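Local coordinates for protein cryptochrome DASH, chloroplastic/mitochondrial (Arabidopsis thaliana, PDB 2J4D) that repairs cyclobutane pyrimidine dimers in single-stranded DNA, using bound FAD and a folate antenna, binds DNA without sequence specificity and may act as a photoreceptor, at residues 103-106 against 107-111; 159-162 against 163-167; 211-214 against 215-219; 295-299 against 300-304. One frame throughout, in Å; residues are numbered along the deposited sequence.

Interaction 1: residues 103-106 against 107-111; sequences VDLR and KNLMK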
loop_
_atom_site.group_PDB
_atom_site.type_symbol
_atom_site.label_atom_id
_atom_site.label_comp_id
_atom_site.label_asym_id
_atom_site.label_seq_id
_atom_site.Cartn_x
_atom_site.Cartn_y
_atom_site.Cartn_z
ATOM N N VAL A 103 13.891 -7.599 5.646
ATOM C CA VAL A 103 15.134 -7.454 6.404
ATOM C C VAL A 103 14.836 -6.725 7.711
ATOM O O VAL A 103 15.265 -7.151 8.787
ATOM C CB VAL A 103 16.193 -6.639 5.615
ATOM C CG1 VAL A 103 17.366 -6.263 6.530
ATOM C CG2 VAL A 103 16.699 -7.451 4.434
ATOM N N ASP A 104 14.082 -5.632 7.614
ATOM C CA ASP A 104 13.749 -4.825 8.782
ATOM C C ASP A 104 12.854 -5.554 9.788
ATOM O O ASP A 104 13.030 -5.407 11.004
ATOM C CB ASP A 104 13.083 -3.519 8.328
ATOM C CG ASP A 104 12.864 -2.539 9.471
ATOM O OD1 ASP A 104 13.864 -2.074 10.062
ATOM O OD2 ASP A 104 11.690 -2.231 9.774
ATOM N N LEU A 105 11.894 -6.332 9.292
ATOM C CA LEU A 105 11.005 -7.072 10.186
ATOM C C LEU A 105 11.815 -8.085 10.996
ATOM O O LEU A 105 11.638 -8.205 12.206
ATOM C CB LEU A 105 9.909 -7.801 9.390
ATOM C CG LEU A 105 8.966 -8.704 10.205
ATOM C CD1 LEU A 105 8.284 -7.910 11.326
ATOM C CD2 LEU A 105 7.909 -9.297 9.267
ATOM N N ARG A 106 12.696 -8.822 10.333
ATOM C CA ARG A 106 13.522 -9.785 11.055
ATOM C C ARG A 106 14.312 -9.044 12.138
ATOM O O ARG A 106 14.382 -9.482 13.278
ATOM C CB ARG A 106 14.481 -10.495 10.094
ATOM C CG ARG A 106 15.641 -11.221 10.784
ATOM C CD ARG A 106 16.431 -12.066 9.792
ATOM N NE ARG A 106 15.755 -13.332 9.518
ATOM C CZ ARG A 106 16.060 -14.157 8.519
ATOM N NH1 ARG A 106 17.039 -13.858 7.669
ATOM N NH2 ARG A 106 15.395 -15.296 8.380
ATOM N N LYS A 107 14.901 -7.913 11.774
ATOM C CA LYS A 107 15.677 -7.132 12.728
ATOM C C LYS A 107 14.844 -6.708 13.936
ATOM O O LYS A 107 15.274 -6.854 15.082
ATOM C CB LYS A 107 16.255 -5.902 12.030
ATOM C CG LYS A 107 16.894 -4.883 12.956
ATOM C CD LYS A 107 17.509 -3.749 12.150
ATOM C CE LYS A 107 17.257 -2.392 12.799
ATOM N NZ LYS A 107 17.880 -1.282 12.016
ATOM N N ASN A 108 13.648 -6.184 13.689
ATOM C CA ASN A 108 12.799 -5.736 14.786
ATOM C C ASN A 108 12.245 -6.883 15.626
ATOM O O ASN A 108 12.015 -6.724 16.827
ATOM C CB ASN A 108 11.665 -4.857 14.251
ATOM C CG ASN A 108 12.172 -3.521 13.752
ATOM O OD1 ASN A 108 13.043 -2.919 14.381
ATOM N ND2 ASN A 108 11.636 -3.046 12.632
ATOM N N LEU A 109 12.031 -8.039 15.003
ATOM C CA LEU A 109 11.545 -9.189 15.757
ATOM C C LEU A 109 12.685 -9.655 16.666
ATOM O O LEU A 109 12.472 -9.981 17.840
ATOM C CB LEU A 109 11.119 -10.316 14.809
ATOM C CG LEU A 109 9.773 -10.072 14.115
ATOM C CD1 LEU A 109 9.540 -11.136 13.051
ATOM C CD2 LEU A 109 8.659 -10.098 15.150
ATOM N N MET A 110 13.901 -9.668 16.129
ATOM C CA MET A 110 15.043 -10.090 16.931
ATOM C C MET A 110 15.221 -9.205 18.161
ATOM O O MET A 110 15.593 -9.686 19.232
ATOM C CB MET A 110 16.317 -10.081 16.090
ATOM C CG MET A 110 16.311 -11.135 15.003
ATOM S SD MET A 110 17.821 -11.167 14.051
ATOM C CE MET A 110 17.822 -12.831 13.507
ATOM N N LYS A 111 14.941 -7.915 18.024
ATOM C CA LYS A 111 15.090 -7.018 19.162
ATOM C C LYS A 111 14.146 -7.379 20.302
ATOM O O LYS A 111 14.410 -7.050 21.462
ATOM C CB LYS A 111 14.880 -5.569 18.728
ATOM C CG LYS A 111 15.854 -5.155 17.639
ATOM C CD LYS A 111 15.871 -3.660 17.394
ATOM C CE LYS A 111 14.504 -3.136 17.017
ATOM N NZ LYS A 111 14.624 -1.792 16.389
HETATM O O HOH W 1 16.145 -1.355 9.256
#
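Four backbone bonds tie residues 103-106 to 107-111, each from an N-H to the carbonyl four residues earlier: Lys107 to Val103, Asn108 to Asp104, Leu109 to Leu105 and Met110 to Arg106. The bond from Leu109 N to Leu105 O is 2.8 Å long.

The polar side chains gather on one flank. Asp104 OD2 stands 3.0 Å from Asn108 ND2, with the carboxylate and amide planes turned 89° apart, and Ser253 is the stronger partner of this carboxylate. At the other end of the amide, Lys111 NZ donates to Asn108 OD1 at 2.8 Å. A water bridges Asp104 OD1 and Lys107 NZ, the ammonium whose salt bridge goes to Asp16. A leucine in place of Asn108 would probably leave Lys111 NZ without this acceptor and the Asp104 carboxylate without an amide beside it.

Apolar contacts fill the other flanks. Leu105 CG meets Leu109 CD1 at 3.8 Å, and both leucines also touch Phe46 of strand 41-46. Arg106 and Met110 run alongside each other in the same direction, Met110 CE lying 3.8 Å from Arg106 CG, while the guanidinium bonds to the carbonyls of Leu116 and Gly227.

Backbone bonds from residue i+4 to i, with leucines one turn apart facing a strand, are characteristic of an amphipathic alpha-helix packed on the parallel sheet of the photolyase alpha/beta domain.

Interaction 2: residues 159-162 against 163-167; sequences GLKR and VGNST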
loop_
_atom_site.group_PDB
_atom_site.type_symbol
_atom_site.label_atom_id
_atom_site.label_comp_id
_atom_site.label_asym_id
_atom_site.label_seq_id
_atom_site.Cartn_x
_atom_site.Cartn_y
_atom_site.Cartn_z
ATOM N N GLY A 159 -5.142 -27.253 4.260
ATOM C CA GLY A 159 -3.867 -27.939 4.398
ATOM C C GLY A 159 -3.648 -28.345 5.845
ATOM O O GLY A 159 -3.152 -29.443 6.131
ATOM N N LEU A 160 -4.026 -27.461 6.764
ATOM C CA LEU A 160 -3.886 -27.730 8.191
ATOM C C LEU A 160 -4.816 -28.856 8.647
ATOM O O LEU A 160 -4.433 -29.680 9.479
ATOM C CB LEU A 160 -4.177 -26.463 9.002
ATOM C CG LEU A 160 -3.166 -25.327 8.818
ATOM C CD1 LEU A 160 -3.705 -24.048 9.447
ATOM C CD2 LEU A 160 -1.838 -25.714 9.452
ATOM N N LYS A 161 -6.038 -28.881 8.114
ATOM C CA LYS A 161 -6.991 -29.925 8.475
ATOM C C LYS A 161 -6.497 -31.261 7.978
ATOM O O LYS A 161 -6.639 -32.278 8.638
ATOM C CB LYS A 161 -8.357 -29.675 7.841
ATOM C CG LYS A 161 -9.265 -28.824 8.669
ATOM C CD LYS A 161 -10.431 -28.346 7.839
ATOM C CE LYS A 161 -11.159 -27.223 8.550
ATOM N NZ LYS A 161 -12.077 -26.509 7.629
ATOM N N ARG A 162 -5.923 -31.247 6.791
ATOM C CA ARG A 162 -5.433 -32.462 6.210
ATOM C C ARG A 162 -4.260 -33.069 7.000
ATOM O O ARG A 162 -3.808 -34.161 6.665
ATOM C CB ARG A 162 -5.095 -32.176 4.754
ATOM C CG ARG A 162 -4.111 -33.081 4.091
ATOM C CD ARG A 162 -4.224 -32.892 2.589
ATOM N NE ARG A 162 -3.673 -31.619 2.114
ATOM C CZ ARG A 162 -4.390 -30.623 1.593
ATOM N NH1 ARG A 162 -5.709 -30.722 1.472
ATOM N NH2 ARG A 162 -3.776 -29.532 1.158
ATOM N N VAL A 163 -3.760 -32.384 8.034
ATOM C CA VAL A 163 -2.687 -32.994 8.837
ATOM C C VAL A 163 -3.249 -33.267 10.224
ATOM O O VAL A 163 -2.528 -33.639 11.144
ATOM C CB VAL A 163 -1.374 -32.120 8.965
ATOM C CG1 VAL A 163 -0.847 -31.743 7.586
ATOM C CG2 VAL A 163 -1.609 -30.896 9.844
ATOM N N GLY A 164 -4.555 -33.080 10.371
ATOM C CA GLY A 164 -5.166 -33.341 11.663
ATOM C C GLY A 164 -6.099 -32.240 12.148
ATOM O O GLY A 164 -6.276 -31.218 11.491
ATOM N N ASN A 165 -6.734 -32.463 13.010
ATOM C CA ASN A 165 -7.436 -31.328 13.537
ATOM C C ASN A 165 -6.288 -30.846 14.392
ATOM O O ASN A 165 -5.192 -30.838 13.854
ATOM C CB ASN A 165 -8.726 -31.849 14.181
ATOM C CG ASN A 165 -9.691 -32.372 13.095
ATOM O OD1 ASN A 165 -10.101 -33.561 13.078
ATOM N ND2 ASN A 165 -10.046 -31.481 12.159
ATOM N N SER A 166 -6.429 -30.462 15.648
ATOM C CA SER A 166 -5.188 -30.120 16.340
ATOM C C SER A 166 -4.600 -28.776 15.831
ATOM O O SER A 166 -4.066 -28.016 16.651
ATOM C CB SER A 166 -4.182 -31.280 16.180
ATOM O OG SER A 166 -2.820 -30.871 16.213
ATOM N N THR A 167 -4.683 -28.435 14.526
ATOM C CA THR A 167 -4.164 -27.105 14.116
ATOM C C THR A 167 -5.190 -26.226 13.363
ATOM O O THR A 167 -5.616 -26.531 12.249
ATOM C CB THR A 167 -2.855 -27.162 13.264
ATOM O OG1 THR A 167 -1.781 -27.733 14.034
ATOM C CG2 THR A 167 -2.396 -25.754 12.935
#
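Leu160 reaches across the end of its helix to Thr167, and its side chain can be followed outward. At the base, CB lies 3.6 Å from the carbonyl oxygen Thr167 O. CG stands anti to the carbonyl carbon (chi1 -67°), which sends the branch toward the threonine methyl. There the two ends part: CD2 makes the close contact, 3.5 Å from Thr167 CG2, whereas CD1 is more distant at 4.1 Å from the same methyl. The side chains pass at a slant, so one methyl group of Thr167 serves both leucine tips. Thr167 OG1 is hydrogen-bonded to the carbonyl of Ala136.

The backbone shows how the chain leaves the helix. Val163 N donates to Leu160 O at 3.1 Å, and Gly164 N donates to Lys161 O at 2.8 Å, closing a type I beta turn from Lys161 to Gly164. In both bonds the donor sits above the carbonyl plane. Val163 CG2 is also pressed to within 3.1 Å of Leu160 O. Gly164 has a phi of 133°, where a CB would jam against the preceding carbonyl, so the turn calls for glycine.

The segment links helix 147-161 to strand 168-172, completing a beta-alpha-beta crossover from strand 138-142 to the neighbouring parallel edge strand. Leu160 and Thr167 both rest on Ala131 of helix 123-134, which lies beside this connection.

Interaction 3: residues 211-214 against 215-219; sequences TRIP and LSLGP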
loop_
_atom_site.group_PDB
_atom_site.type_symbol
_atom_site.label_atom_id
_atom_site.label_comp_id
_atom_site.label_asym_id
_atom_site.label_seq_id
_atom_site.Cartn_x
_atom_site.Cartn_y
_atom_site.Cartn_z
ATOM N N THR A 211 -2.864 -1.256 19.513
ATOM C CA THR A 211 -2.541 -2.349 20.424
ATOM C C THR A 211 -1.088 -2.252 20.903
ATOM O O THR A 211 -0.166 -2.107 20.092
ATOM C CB THR A 211 -2.786 -3.711 19.733
ATOM O OG1 THR A 211 -4.184 -3.840 19.437
ATOM C CG2 THR A 211 -2.356 -4.864 20.630
ATOM N N ARG A 212 -0.893 -2.311 22.220
ATOM C CA ARG A 212 0.443 -2.223 22.805
ATOM C C ARG A 212 1.109 -3.587 22.807
ATOM O O ARG A 212 0.513 -4.577 23.217
ATOM C CB ARG A 212 0.383 -1.684 24.238
ATOM C CG ARG A 212 -0.318 -0.348 24.349
ATOM C CD ARG A 212 0.169 0.618 23.285
ATOM N NE ARG A 212 -0.929 1.438 22.782
ATOM C CZ ARG A 212 -1.047 2.745 22.983
ATOM N NH1 ARG A 212 -0.125 3.402 23.681
ATOM N NH2 ARG A 212 -2.097 3.393 22.495
ATOM N N ILE A 213 2.354 -3.617 22.355
ATOM C CA ILE A 213 3.117 -4.848 22.245
ATOM C C ILE A 213 4.251 -4.892 23.269
ATOM O O ILE A 213 4.992 -3.919 23.428
ATOM C CB ILE A 213 3.734 -4.965 20.830
ATOM C CG1 ILE A 213 2.639 -4.857 19.760
ATOM C CG2 ILE A 213 4.503 -6.266 20.703
ATOM C CD1 ILE A 213 1.572 -5.958 19.807
ATOM N N PRO A 214 4.408 -6.024 23.972
ATOM C CA PRO A 214 5.483 -6.129 24.968
ATOM C C PRO A 214 6.870 -6.097 24.347
ATOM O O PRO A 214 7.052 -6.466 23.186
ATOM C CB PRO A 214 5.186 -7.456 25.666
ATOM C CG PRO A 214 4.463 -8.253 24.621
ATOM C CD PRO A 214 3.551 -7.222 23.988
ATOM N N LEU A 215 7.851 -5.649 25.123
ATOM C CA LEU A 215 9.224 -5.565 24.640
ATOM C C LEU A 215 9.871 -6.939 24.525
ATOM O O LEU A 215 10.838 -7.117 23.792
ATOM C CB LEU A 215 10.054 -4.672 25.566
ATOM C CG LEU A 215 9.684 -3.187 25.513
ATOM C CD1 LEU A 215 10.535 -2.398 26.503
ATOM C CD2 LEU A 215 9.892 -2.670 24.096
ATOM N N SER A 216 9.328 -7.909 25.249
ATOM C CA SER A 216 9.848 -9.277 25.228
ATOM C C SER A 216 8.759 -10.187 24.678
ATOM O O SER A 216 7.696 -10.322 25.288
ATOM C CB SER A 216 10.228 -9.717 26.645
ATOM O OG SER A 216 10.473 -11.110 26.700
ATOM N N LEU A 217 9.025 -10.810 23.534
ATOM C CA LEU A 217 8.045 -11.682 22.889
ATOM C C LEU A 217 8.495 -13.129 22.723
ATOM O O LEU A 217 7.698 -13.986 22.328
ATOM C CB LEU A 217 7.696 -11.121 21.510
ATOM C CG LEU A 217 7.013 -9.754 21.449
ATOM C CD1 LEU A 217 6.977 -9.270 20.002
ATOM C CD2 LEU A 217 5.610 -9.856 22.018
ATOM N N GLY A 218 9.772 -13.393 22.994
ATOM C CA GLY A 218 10.301 -14.738 22.853
ATOM C C GLY A 218 9.748 -15.724 23.868
ATOM O O GLY A 218 8.945 -15.359 24.729
ATOM N N PRO A 219 10.187 -16.987 23.814
ATOM C CA PRO A 219 11.162 -17.521 22.864
ATOM C C PRO A 219 10.488 -18.123 21.634
ATOM O O PRO A 219 9.262 -18.201 21.558
ATOM C CB PRO A 219 11.857 -18.596 23.686
ATOM C CG PRO A 219 10.683 -19.211 24.399
ATOM C CD PRO A 219 9.842 -18.004 24.826
#
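Leu217 folds back over Ile213 and Pro214, meeting each of them at about a right angle. Its CD2 lies over one face of the proline ring, nearest CG, 3.3 Å from Pro214 CG, which is tighter than usual for two carbons; the same methyl lies 3.9 Å from Pro214 CD. Both leucine methyls, CD1 and CD2, are 4.0 Å from Ile213 CG2, and CD2 alone also presses on the Pro214 ring. Leu217 CG is anti to the carbonyl carbon (chi1 -64°), which turns the branch back along the chain and brings CG itself to 3.7 Å from Pro214 O. That oxygen is not left to apolar neighbours, because Arg112 NH1 donates to it, and Arg112 also bonds to the backbone of Leu217.

Pro214 presents its ring to the bend as well as to the leucine, with Pro214 CG at 3.9 Å from Ser216 O. Its ring restricts phi (-66° here) just before the chain changes direction. Helix 56-63 packs on the pair: Trp62 touches both Pro214 and Leu217, and Leu58 adds to the leucine's cover.

An alanine at Leu217 is likely to open a gap between Pro214, Ile213 and the helix 56-63 side chains, leaving the bend less firmly packed.

The side chains meet through hydrocarbon, with some carbon-to-carbonyl contacts, and the two segments exchange no hydrogen bond. The shape of this loop between helix 194-204 and strand 245-248 probably depends on close apolar fit, on proline stiffness and on polar ties to other parts of the chain, such as Arg112.

Interaction 4: residues 295-299 against 300-304; sequences GCISP and RFIYE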
loop_
_atom_site.group_PDB
_atom_site.type_symbol
_atom_site.label_atom_id
_atom_site.label_comp_id
_atom_site.label_asym_id
_atom_site.label_seq_id
_atom_site.Cartn_x
_atom_site.Cartn_y
_atom_site.Cartn_z
ATOM N N GLY A 295 1.807 -2.855 5.338
ATOM C CA GLY A 295 1.505 -3.005 6.750
ATOM C C GLY A 295 2.701 -2.712 7.649
ATOM O O GLY A 295 2.753 -3.210 8.780
ATOM N N CYS A 296 3.663 -1.930 7.149
ATOM C CA CYS A 296 4.847 -1.536 7.927
ATOM C C CYS A 296 4.426 -0.557 9.018
ATOM O O CYS A 296 5.091 -0.436 10.048
ATOM C CB CYS A 296 5.903 -0.878 7.038
ATOM S SG CYS A 296 6.671 -2.017 5.878
ATOM N N ILE A 297 3.345 0.172 8.759
ATOM C CA ILE A 297 2.765 1.094 9.740
ATOM C C ILE A 297 1.256 0.905 9.637
ATOM O O ILE A 297 0.748 0.388 8.634
ATOM C CB ILE A 297 3.106 2.595 9.482
ATOM C CG1 ILE A 297 2.633 3.012 8.086
ATOM C CG2 ILE A 297 4.604 2.841 9.706
ATOM C CD1 ILE A 297 2.849 4.487 7.777
ATOM N N SER A 298 0.537 1.304 10.675
ATOM C CA SER A 298 -0.903 1.130 10.678
ATOM C C SER A 298 -1.621 2.444 10.946
ATOM O O SER A 298 -1.077 3.344 11.578
ATOM C CB SER A 298 -1.295 0.112 11.744
ATOM O OG SER A 298 -1.089 0.657 13.030
ATOM N N PRO A 299 -2.869 2.559 10.472
ATOM C CA PRO A 299 -3.663 3.770 10.661
ATOM C C PRO A 299 -4.000 4.091 12.110
ATOM O O PRO A 299 -4.175 5.259 12.451
ATOM C CB PRO A 299 -4.902 3.522 9.788
ATOM C CG PRO A 299 -4.996 2.043 9.715
ATOM C CD PRO A 299 -3.564 1.598 9.599
ATOM N N ARG A 300 -4.091 3.079 12.974
ATOM C CA ARG A 300 -4.390 3.373 14.369
ATOM C C ARG A 300 -3.202 4.097 14.965
ATOM O O ARG A 300 -3.368 5.014 15.769
ATOM C CB ARG A 300 -4.718 2.100 15.157
ATOM C CG ARG A 300 -6.048 1.506 14.735
ATOM C CD ARG A 300 -6.496 0.375 15.637
ATOM N NE ARG A 300 -5.505 -0.691 15.715
ATOM C CZ ARG A 300 -5.807 -1.971 15.905
ATOM N NH1 ARG A 300 -7.076 -2.337 16.033
ATOM N NH2 ARG A 300 -4.846 -2.885 15.960
ATOM N N PHE A 301 -2.002 3.692 14.562
ATOM C CA PHE A 301 -0.779 4.350 15.022
ATOM C C PHE A 301 -0.756 5.791 14.493
ATOM O O PHE A 301 -0.526 6.744 15.245
ATOM C CB PHE A 301 0.445 3.583 14.508
ATOM C CG PHE A 301 1.718 4.380 14.527
ATOM C CD1 PHE A 301 2.282 4.797 15.729
ATOM C CD2 PHE A 301 2.353 4.725 13.336
ATOM C CE1 PHE A 301 3.457 5.545 15.744
ATOM C CE2 PHE A 301 3.530 5.476 13.342
ATOM C CZ PHE A 301 4.083 5.886 14.549
ATOM N N ILE A 302 -1.005 5.947 13.197
ATOM C CA ILE A 302 -1.005 7.279 12.592
ATOM C C ILE A 302 -2.004 8.198 13.295
ATOM O O ILE A 302 -1.701 9.363 13.569
ATOM C CB ILE A 302 -1.337 7.216 11.077
ATOM C CG1 ILE A 302 -0.220 6.475 10.332
ATOM C CG2 ILE A 302 -1.480 8.645 10.503
ATOM C CD1 ILE A 302 -0.579 6.065 8.907
ATOM N N TYR A 303 -3.187 7.671 13.596
ATOM C CA TYR A 303 -4.219 8.453 14.275
ATOM C C TYR A 303 -3.739 8.955 15.638
ATOM O O TYR A 303 -3.956 10.114 16.001
ATOM C CB TYR A 303 -5.489 7.616 14.453
ATOM C CG TYR A 303 -6.571 8.324 15.234
ATOM C CD1 TYR A 303 -7.155 9.495 14.752
ATOM C CD2 TYR A 303 -7.005 7.831 16.466
ATOM C CE1 TYR A 303 -8.149 10.165 15.483
ATOM C CE2 TYR A 303 -7.996 8.493 17.201
ATOM C CZ TYR A 303 -8.557 9.655 16.703
ATOM O OH TYR A 303 -9.514 10.319 17.432
ATOM N N GLU A 304 -3.086 8.090 16.399
ATOM C CA GLU A 304 -2.597 8.503 17.702
ATOM C C GLU A 304 -1.518 9.568 17.575
ATOM O O GLU A 304 -1.417 10.446 18.426
ATOM C CB GLU A 304 -2.084 7.298 18.490
ATOM C CG GLU A 304 -3.220 6.432 19.013
ATOM C CD GLU A 304 -2.786 5.465 20.098
ATOM O OE1 GLU A 304 -2.819 4.245 19.853
ATOM O OE2 GLU A 304 -2.413 5.930 21.198
#
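Ile297 and Ile302 meet through their delta methyl groups, Ile297 CD1 lying 3.9 Å from Ile302 CD1. Ile297 gets there with CG1 between the backbone N and the carbonyl carbon (chi1 58°), a less common choice for isoleucine, and the chain then extends so that CD1 reaches past the start of the helix.

Ser298 occupies the N-cap of helix 299-312. Its OG also sits between the backbone N and the carbonyl carbon (chi1 70°), which turns it in over the first turn, 3.6 Å from Phe301 CB. Its hydrogen bond goes to a carboxylate oxygen of Asp54. The serine's carbonyl takes the opposite role, accepting from Ile302 N at 3.1 Å with the donor in the carbonyl plane, and the next carbonyl, Pro299 O, accepts from Tyr303 N at 2.8 Å. Pro299 has no N-H to offer, which costs no helical bond, since first-turn N-H groups have no carbonyl of the same helix to bond.

Phe301 brings its ring edge near Ser298 O, which lies close to the ring plane and 3.3 Å from Phe301 CB. Its ring also meets that of Tyr26, with planes about 80° apart. The Arg300 chain is bent at its third torsion, and its guanidinium makes salt bridges with Asp54 and Asp56. Asp54 thus holds both Ser298 and Arg300.

Around this helix start, Ile297 and Phe301 pack on Val256 and Val259 of helix 252-265, Ile297 and Ile302 on Leu292 of helix 289-293, and Ile302 on Leu326 of helix 317-339. The Ile302 side chain is about 7 Å from the bound FAD.

The four contacts follow one another along the chain in numerical order without nesting. Interactions 1 and 2 belong to the alpha/beta domain, interaction 3 to the loop between helix 194-204 and strand 245-248; interaction 4 starts helix 299-312 beside the FAD pocket. Interaction 2 is remote, its centre 28 to 34 Å from the others, at the edge of the five-stranded sheet formed by strand 168-172. Interactions 1 and 3 have centres 13 Å apart, with nearest atoms about 4 Å apart. Interactions 3 and 4 touch: Arg212 NH2 forms a 2.9 Å salt bridge with Glu304 OE2, so the long connecting loop is tied directly to a helix near the cofactor.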